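Local coordinates for tailspike protein (PDB 6E1R), which probably binds and cleaves the capsular polysaccharide of its Acinetobacter host as the trimeric receptor-binding spike of the phage, at residues N19-V22 with E23-L27. Numbering follows the deposited sequence.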
loop_
_atom_site.group_PDB
_atom_site.type_symbol
_atom_site.label_atom_id
_atom_site.label_comp_id
_atom_site.label_asym_id
_atom_site.label_seq_id
_atom_site.Cartn_x
_atom_site.Cartn_y
_atom_site.Cartn_z
ATOM N N ASN A 19 -19.735 33.458 -40.411
ATOM C CA ASN A 19 -19.926 32.026 -40.226
ATOM C C ASN A 19 -18.655 31.207 -40.416
ATOM O O ASN A 19 -18.699 29.984 -40.245
ATOM C CB ASN A 19 -21.021 31.511 -41.169
ATOM C CG ASN A 19 -20.652 31.655 -42.631
ATOM O OD1 ASN A 19 -19.680 32.321 -42.976
ATOM N ND2 ASN A 19 -21.435 31.025 -43.502
ATOM N N SER A 20 -17.531 31.831 -40.762
ATOM C CA SER A 20 -16.306 31.080 -41.005
ATOM C C SER A 20 -15.110 32.005 -40.829
ATOM O O SER A 20 -15.244 33.229 -40.774
ATOM C CB SER A 20 -16.299 30.450 -42.402
ATOM O OG SER A 20 -16.313 31.446 -43.410
ATOM N N LYS A 21 -13.928 31.388 -40.752
ATOM C CA LYS A 21 -12.693 32.153 -40.617
ATOM C C LYS A 21 -12.333 32.866 -41.912
ATOM O O LYS A 21 -11.779 33.971 -41.877
ATOM C CB LYS A 21 -11.556 31.230 -40.172
ATOM C CG LYS A 21 -10.203 31.904 -40.017
ATOM C CD LYS A 21 -9.244 31.480 -41.119
ATOM C CE LYS A 21 -7.858 32.068 -40.903
ATOM N NZ LYS A 21 -6.874 31.556 -41.899
ATOM N N VAL A 22 -12.638 32.254 -43.060
ATOM C CA VAL A 22 -12.337 32.887 -44.340
ATOM C C VAL A 22 -13.144 34.166 -44.511
ATOM O O VAL A 22 -12.668 35.133 -45.118
ATOM C CB VAL A 22 -12.593 31.899 -45.496
ATOM C CG1 VAL A 22 -12.075 32.466 -46.810
ATOM C CG2 VAL A 22 -11.948 30.554 -45.196
ATOM N N GLU A 23 -14.368 34.201 -43.978
ATOM C CA GLU A 23 -15.167 35.419 -44.036
ATOM C C GLU A 23 -14.697 36.471 -43.040
ATOM O O GLU A 23 -15.001 37.655 -43.218
ATOM C CB GLU A 23 -16.648 35.099 -43.801
ATOM C CG GLU A 23 -17.590 36.220 -44.227
ATOM C CD GLU A 23 -19.053 35.847 -44.095
ATOM O OE1 GLU A 23 -19.384 34.659 -44.285
ATOM O OE2 GLU A 23 -19.872 36.742 -43.798
ATOM N N LEU A 24 -13.952 36.073 -42.009
ATOM C CA LEU A 24 -13.461 37.042 -41.036
ATOM C C LEU A 24 -12.222 37.765 -41.544
ATOM O O LEU A 24 -12.095 38.983 -41.369
ATOM C CB LEU A 24 -13.159 36.351 -39.707
ATOM C CG LEU A 24 -12.705 37.281 -38.580
ATOM C CD1 LEU A 24 -13.864 38.139 -38.105
ATOM C CD2 LEU A 24 -12.106 36.490 -37.425
ATOM N N GLU A 25 -11.299 37.035 -42.173
ATOM C CA GLU A 25 -10.054 37.647 -42.626
ATOM C C GLU A 25 -10.299 38.638 -43.759
ATOM O O GLU A 25 -9.651 39.689 -43.822
ATOM C CB GLU A 25 -9.068 36.555 -43.046
ATOM C CG GLU A 25 -9.637 35.507 -43.990
ATOM C CD GLU A 25 -8.679 34.351 -44.225
ATOM O OE1 GLU A 25 -7.563 34.374 -43.664
ATOM O OE2 GLU A 25 -9.043 33.420 -44.974
ATOM N N GLY A 26 -11.225 38.320 -44.668
ATOM C CA GLY A 26 -11.579 39.255 -45.721
ATOM C C GLY A 26 -12.447 40.414 -45.279
ATOM O O GLY A 26 -12.583 41.388 -46.026
ATOM N N LEU A 27 -13.043 40.330 -44.092
ATOM C CA LEU A 27 -13.923 41.383 -43.603
ATOM C C LEU A 27 -13.106 42.506 -42.970
ATOM O O LEU A 27 -12.208 42.255 -42.160
ATOM C CB LEU A 27 -14.932 40.802 -42.610
ATOM C CG LEU A 27 -16.035 41.703 -42.046
ATOM C CD1 LEU A 27 -17.318 40.911 -41.868
ATOM C CD2 LEU A 27 -15.618 42.290 -40.719
#
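Ser20 and Glu23 meet at the N-cap of the short helix 21-25, which connects strand 16-18 to strand 34-37 in a beta-alpha-beta unit of the small domain that opens this fragment of the longer tailspike, ahead of the parallel beta-helix. The evidence for the cap is one bond: Glu23 N donates to Ser20 OG over 3.4 Å, weak by length though fairly straight at 153°. Ser20 OG can accept it because chi1 of 64° sets the hydroxyl between the backbone N and the carbonyl carbon. In this first turn Leu24 N has two weak acceptors, Ser20 O and Lys21 O, whereas the bond from Glu25 N to Lys21 O is a regular helical one at 3.1 Å.

Glu25 can be followed outward from this turn. Its CB lies near Lys21 O, and its CG, placed between the backbone N and the carbonyl carbon (chi1 49°), packs 3.3 Å from Val22 O, close to Lys21 O as well. From CG the chain runs extended back along the helix, beside the Val22 side chain and pointing the same way. CD passes over Val22 CA, and the two carboxylate oxygens then part company. OE2 rests against Val22 CA and CG1, a contact with carbon, while OE1 faces Lys21.

Ile67 of strand 66-67 touches the side chains of Lys21, Leu24 and Glu25, joining this helix to the outermost strand, within this chain, of the mixed sheet. Asn61 gives Glu25 OE1 a second, weak hydrogen bond, and Asn68 ND2 bonds to Glu25 O. The Lys21 chain, bent at chi2, brings its ammonium group to the carboxylate, where a loose salt bridge forms with NZ 3.4 Å from Glu25 OE1 and CE at 3.6 Å from the same oxygen.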